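Local coordinates for protein phosphatase YwpJ (Bacillus subtilis, PDB 1NRW) that removes phosphate in vitro from five- and six-carbon sugar phosphates and nucleotide monophosphates, and less readily from FMN, as a magnesium-dependent hydrolase of the HAD superfamily, at residues E105-S110 / F172-G177; G109-T114 / G153-N158. All blocks are in the same frame, centred on the assembly; numbering follows the deposited sequence.

Contact 1: E105-S110 / F172-G177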
loop_
_atom_site.group_PDB
_atom_site.type_symbol
_atom_site.label_atom_id
_atom_site.label_comp_id
_atom_site.label_asym_id
_atom_site.label_seq_id
_atom_site.Cartn_x
_atom_site.Cartn_y
_atom_site.Cartn_z
ATOM N N GLU A 105 13.209 2.984 -0.023
ATOM C CA GLU A 105 12.414 4.198 -0.105
ATOM C C GLU A 105 11.888 4.454 1.299
ATOM O O GLU A 105 11.412 3.531 1.962
ATOM C CB GLU A 105 11.250 4.010 -1.083
ATOM C CG GLU A 105 11.700 3.677 -2.505
ATOM C CD GLU A 105 10.539 3.508 -3.469
ATOM O OE1 GLU A 105 9.383 3.781 -3.076
ATOM O OE2 GLU A 105 10.786 3.108 -4.627
ATOM N N VAL A 106 11.990 5.699 1.748
ATOM C CA VAL A 106 11.538 6.064 3.088
ATOM C C VAL A 106 10.316 6.970 3.009
ATOM O O VAL A 106 10.401 8.127 2.592
ATOM C CB VAL A 106 12.658 6.790 3.873
ATOM C CG1 VAL A 106 12.238 6.983 5.328
ATOM C CG2 VAL A 106 13.957 5.980 3.803
ATOM N N PHE A 107 9.172 6.431 3.409
ATOM C CA PHE A 107 7.926 7.181 3.388
ATOM C C PHE A 107 7.815 8.024 4.650
ATOM O O PHE A 107 7.794 7.492 5.757
ATOM C CB PHE A 107 6.747 6.212 3.282
ATOM C CG PHE A 107 6.689 5.481 1.966
ATOM C CD1 PHE A 107 5.909 5.970 0.919
ATOM C CD2 PHE A 107 7.454 4.338 1.757
ATOM C CE1 PHE A 107 5.896 5.329 -0.324
ATOM C CE2 PHE A 107 7.447 3.687 0.513
ATOM C CZ PHE A 107 6.667 4.187 -0.524
ATOM N N THR A 108 7.760 9.339 4.468
ATOM C CA THR A 108 7.658 10.282 5.577
ATOM C C THR A 108 6.495 11.224 5.299
ATOM O O THR A 108 5.724 11.011 4.365
ATOM C CB THR A 108 8.934 11.133 5.708
ATOM O OG1 THR A 108 9.009 12.048 4.607
ATOM C CG2 THR A 108 10.166 10.247 5.707
ATOM N N GLY A 109 6.372 12.273 6.100
ATOM C CA GLY A 109 5.292 13.215 5.875
ATOM C C GLY A 109 5.521 14.055 4.628
ATOM O O GLY A 109 4.662 14.139 3.750
ATOM N N SER A 110 6.703 14.659 4.549
ATOM C CA SER A 110 7.079 15.523 3.432
ATOM C C SER A 110 7.224 14.840 2.072
ATOM O O SER A 110 6.680 15.315 1.073
ATOM C CB SER A 110 8.378 16.253 3.778
ATOM O OG SER A 110 9.351 15.346 4.267
ATOM N N PHE A 172 9.129 8.891 10.389
ATOM C CA PHE A 172 9.317 7.712 9.551
ATOM C C PHE A 172 8.069 6.844 9.668
ATOM O O PHE A 172 7.745 6.362 10.749
ATOM C CB PHE A 172 10.550 6.941 10.025
ATOM C CG PHE A 172 11.829 7.730 9.918
ATOM C CD1 PHE A 172 12.435 7.927 8.683
ATOM C CD2 PHE A 172 12.406 8.306 11.046
ATOM C CE1 PHE A 172 13.603 8.691 8.568
ATOM C CE2 PHE A 172 13.570 9.071 10.946
ATOM C CZ PHE A 172 14.171 9.265 9.703
ATOM N N TYR A 173 7.374 6.647 8.550
ATOM C CA TYR A 173 6.145 5.858 8.559
ATOM C C TYR A 173 6.278 4.446 8.011
ATOM O O TYR A 173 5.757 3.498 8.591
ATOM C CB TYR A 173 5.052 6.572 7.762
ATOM C CG TYR A 173 4.724 7.963 8.248
ATOM C CD1 TYR A 173 4.487 8.216 9.601
ATOM C CD2 TYR A 173 4.632 9.026 7.353
ATOM C CE1 TYR A 173 4.167 9.498 10.047
ATOM C CE2 TYR A 173 4.313 10.308 7.785
ATOM C CZ TYR A 173 4.083 10.538 9.133
ATOM O OH TYR A 173 3.764 11.807 9.557
ATOM N N ASN A 174 6.965 4.307 6.881
ATOM C CA ASN A 174 7.106 3.003 6.249
ATOM C C ASN A 174 8.422 3.005 5.488
ATOM O O ASN A 174 8.810 4.023 4.913
ATOM C CB ASN A 174 5.912 2.788 5.295
ATOM C CG ASN A 174 5.789 1.356 4.785
ATOM O OD1 ASN A 174 6.131 0.397 5.475
ATOM N ND2 ASN A 174 5.257 1.211 3.569
ATOM N N ILE A 175 9.116 1.875 5.520
ATOM C CA ILE A 175 10.385 1.733 4.819
ATOM C C ILE A 175 10.291 0.540 3.886
ATOM O O ILE A 175 10.032 -0.587 4.323
ATOM C CB ILE A 175 11.556 1.508 5.801
ATOM C CG1 ILE A 175 11.692 2.716 6.732
ATOM C CG2 ILE A 175 12.858 1.301 5.021
ATOM C CD1 ILE A 175 12.708 2.524 7.860
ATOM N N LEU A 176 10.483 0.796 2.597
ATOM C CA LEU A 176 10.441 -0.265 1.597
ATOM C C LEU A 176 11.871 -0.666 1.240
ATOM O O LEU A 176 12.717 0.195 1.004
ATOM C CB LEU A 176 9.700 0.215 0.341
ATOM C CG LEU A 176 9.586 -0.760 -0.845
ATOM C CD1 LEU A 176 8.363 -0.408 -1.676
ATOM C CD2 LEU A 176 10.857 -0.715 -1.701
ATOM N N GLY A 177 12.127 -1.971 1.244
ATOM C CA GLY A 177 13.428 -2.509 0.884
ATOM C C GLY A 177 13.241 -3.351 -0.366
ATOM O O GLY A 177 12.246 -4.062 -0.485
#
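A classic beta bulge interrupts the antiparallel pairing of strands 103-108 and 172-178 in the second, mixed sheet of this Cof-type HAD phosphatase: Tyr173 and Asn174 together face Phe107. The evidence lies at Phe107 O, which takes a firm bond from Tyr173 N at 2.9 Å and a weak one from Asn174 N at 3.5 Å, while Phe107 N donates to Asn174 O. Beyond the bulge the pairing is regular: Val106 and Ile175 form a non-hydrogen-bonded pair, and Glu105 and Leu176 a hydrogen-bonded one through two backbone bonds, of which Leu176 N to Glu105 O is the straighter (N-H...O 166°). The extra residue carries the phenol ring of Tyr173 alongside the Thr108-Gly109 backbone, where CE2 lies 3.3 Å from Gly109 N and CD2 rests near Thr108 C. A chi1 of -58° sets CG beside the backbone N and anti to the carbonyl carbon, directing the ring along that peptide. Its neighbours also include Ala67, Ala70 and Thr84 in loops. With an alanine here, the Thr108-Gly109 peptide would probably lose its aromatic neighbour and a gap would open toward those loops. The Phe107 ring shares its sheet face with Asn174 and Leu176; its edge, in plane, meets Asn174 O, and CE2 reaches Leu176 CB. On this face Asn174 ND2 is held by Glu209 OE1 and by the carbonyl of Gly45, a phosphate-binding residue, which places this strand beside the phosphate-binding region. The opposite face, with Val106, Phe172 and Ile175, packs on helix 87-99. There CG1 of Val106, anti to the backbone N (chi1 -172°), meets the edge of the Phe172 ring in its plane, 3.5 Å from CD1.

Contact 2: G109-T114 / G153-N158; sequences GSAIYT and GFAYIN
Backbone hydrogen bonds between Ile112-Thr114 and Gly153-Ile157 set the register. Ala155 N donates to Ile112 O at 2.9 Å, and Ala155 O in turn accepts Thr114 N at 3.0 Å. Ile157 N then bonds to Thr114 O, while the bond from Ile112 N to Gly153 O at the start is weak. CA-H...O contacts fill in between: Tyr113 CA lies 3.3 Å from Ala155 O, and the CA atoms of Phe154 and Tyr156 approach Ile112 O and Thr114 O. Ala155 thus bridges the two residues flanking Tyr113, a pattern that, with only 36° between the N-to-C directions of the short axes, marks a parallel pair, Ile112, Tyr113 and Thr114 being matched with Phe154, Ala155 and Tyr156. Strand 154-156 is the outermost strand at this end of the six-stranded mixed sheet, and helices 118-132 and 138-150 lie in the connection from strand 112-114. Apolar side chains pack on both faces. On one, CG2 of Ile112 meets CE1 and CD1 of the Phe154 ring, 3.7 Å from CE1, and CG2 of Thr114 approaches CD1. That methyl sits between the backbone N and carbonyl carbon because OG1 is anti to the N (chi1 178°), where OG1 bonds with Tyr104 O and Gln116 N. On the other face, CD1 of Tyr113 touches the methyl of Ala155 at 3.5 Å, and CG2 of Ile157, whose side chain crosses that of Tyr113 at about a right angle. Polar ends are held within each segment: Tyr113 OH and Ser110 OG share a hydrogen bond, and Tyr156 OH donates to Asn158 OD1 at 2.8 Å.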
loop_
_atom_site.group_PDB
_atom_site.type_symbol
_atom_site.label_atom_id
_atom_site.label_comp_id
_atom_site.label_asym_id
_atom_site.label_seq_id
_atom_site.Cartn_x
_atom_site.Cartn_y
_atom_site.Cartn_z
ATOM N N GLY A 109 6.372 12.273 6.100
ATOM C CA GLY A 109 5.292 13.215 5.875
ATOM C C GLY A 109 5.521 14.055 4.628
ATOM O O GLY A 109 4.662 14.139 3.750
ATOM N N SER A 110 6.703 14.659 4.549
ATOM C CA SER A 110 7.079 15.523 3.432
ATOM C C SER A 110 7.224 14.840 2.072
ATOM O O SER A 110 6.680 15.315 1.073
ATOM C CB SER A 110 8.378 16.253 3.778
ATOM O OG SER A 110 9.351 15.346 4.267
ATOM N N ALA A 111 7.961 13.737 2.022
ATOM C CA ALA A 111 8.158 13.033 0.764
ATOM C C ALA A 111 8.692 11.627 0.982
ATOM O O ALA A 111 8.757 11.140 2.108
ATOM C CB ALA A 111 9.121 13.817 -0.123
ATOM N N ILE A 112 9.059 10.977 -0.117
ATOM C CA ILE A 112 9.612 9.633 -0.073
ATOM C C ILE A 112 11.096 9.802 -0.375
ATOM O O ILE A 112 11.473 10.077 -1.511
ATOM C CB ILE A 112 8.989 8.727 -1.154
ATOM C CG1 ILE A 112 7.464 8.741 -1.035
ATOM C CG2 ILE A 112 9.501 7.303 -0.993
ATOM C CD1 ILE A 112 6.761 8.000 -2.161
ATOM N N TYR A 113 11.930 9.651 0.645
ATOM C CA TYR A 113 13.368 9.808 0.474
ATOM C C TYR A 113 14.015 8.540 -0.045
ATOM O O TYR A 113 13.660 7.440 0.363
ATOM C CB TYR A 113 14.001 10.217 1.805
ATOM C CG TYR A 113 13.584 11.596 2.240
ATOM C CD1 TYR A 113 14.106 12.729 1.614
ATOM C CD2 TYR A 113 12.632 11.777 3.249
ATOM C CE1 TYR A 113 13.694 14.001 1.975
ATOM C CE2 TYR A 113 12.211 13.049 3.617
ATOM C CZ TYR A 113 12.746 14.157 2.975
ATOM O OH TYR A 113 12.333 15.421 3.323
ATOM N N THR A 114 14.975 8.699 -0.949
ATOM C CA THR A 114 15.661 7.554 -1.518
ATOM C C THR A 114 16.953 7.981 -2.206
ATOM O O THR A 114 17.046 9.085 -2.737
ATOM C CB THR A 114 14.772 6.827 -2.567
ATOM O OG1 THR A 114 15.500 5.735 -3.140
ATOM C CG2 THR A 114 14.359 7.786 -3.680
ATOM N N GLY A 153 6.844 11.398 -6.138
ATOM C CA GLY A 153 7.238 12.493 -5.269
ATOM C C GLY A 153 8.447 12.103 -4.446
ATOM O O GLY A 153 8.451 12.224 -3.217
ATOM N N PHE A 154 9.479 11.624 -5.131
ATOM C CA PHE A 154 10.708 11.215 -4.468
ATOM C C PHE A 154 11.611 12.407 -4.198
ATOM O O PHE A 154 11.570 13.415 -4.908
ATOM C CB PHE A 154 11.474 10.207 -5.327
ATOM C CG PHE A 154 10.764 8.900 -5.508
ATOM C CD1 PHE A 154 10.601 8.032 -4.435
ATOM C CD2 PHE A 154 10.263 8.534 -6.750
ATOM C CE1 PHE A 154 9.946 6.813 -4.593
ATOM C CE2 PHE A 154 9.604 7.319 -6.925
ATOM C CZ PHE A 154 9.446 6.455 -5.843
ATOM N N ALA A 155 12.421 12.273 -3.160
ATOM C CA ALA A 155 13.383 13.292 -2.771
ATOM C C ALA A 155 14.693 12.528 -2.646
ATOM O O ALA A 155 14.774 11.541 -1.919
ATOM C CB ALA A 155 12.993 13.906 -1.437
ATOM N N TYR A 156 15.713 12.975 -3.368
ATOM C CA TYR A 156 17.006 12.307 -3.349
ATOM C C TYR A 156 17.872 12.631 -2.142
ATOM O O TYR A 156 17.899 13.765 -1.662
ATOM C CB TYR A 156 17.794 12.654 -4.615
ATOM C CG TYR A 156 19.226 12.165 -4.586
ATOM C CD1 TYR A 156 19.534 10.829 -4.834
ATOM C CD2 TYR A 156 20.271 13.036 -4.274
ATOM C CE1 TYR A 156 20.849 10.368 -4.770
ATOM C CE2 TYR A 156 21.588 12.587 -4.206
ATOM C CZ TYR A 156 21.870 11.253 -4.455
ATOM O OH TYR A 156 23.169 10.804 -4.383
ATOM N N ILE A 157 18.579 11.614 -1.660
ATOM C CA ILE A 157 19.508 11.758 -0.547
ATOM C C ILE A 157 20.742 10.934 -0.904
ATOM O O ILE A 157 20.632 9.889 -1.549
ATOM C CB ILE A 157 18.926 11.239 0.798
ATOM C CG1 ILE A 157 18.519 9.769 0.672
ATOM C CG2 ILE A 157 17.753 12.108 1.229
ATOM C CD1 ILE A 157 18.086 9.145 1.988
ATOM N N ASN A 158 21.915 11.414 -0.507
ATOM C CA ASN A 158 23.157 10.702 -0.789
ATOM C C ASN A 158 23.283 9.522 0.164
ATOM O O ASN A 158 23.797 8.466 -0.202
ATOM C CB ASN A 158 24.358 11.638 -0.613
ATOM C CG ASN A 158 24.299 12.845 -1.532
ATOM O OD1 ASN A 158 24.326 12.710 -2.755
ATOM N ND2 ASN A 158 24.210 14.037 -0.944
#

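How the contacts relate
Contacts 1 and 2 belong to one mixed sheet, separated by the pairing of strands 112-114 and 103-108. Their centres lie 8 Å apart, and both include Gly109 and Ser110, in the turn between those strands. That pairing connects them directly, with a probable hydrogen bond from Val106 N to Tyr113 O (2.8 Å) and packing of Phe107 CE1 on Ile112 CD1 (3.4 Å). Contact 1 is the core one: inner strands, antiparallel and bulged, nearly all its touching residues buried, with a buried amide bonded to phosphate-binding Gly45. Contact 2 lies nearer the surface: parallel, partly buried, joined by backbone bonds and small apolar contacts, it includes exposed Tyr156 at the outer strand.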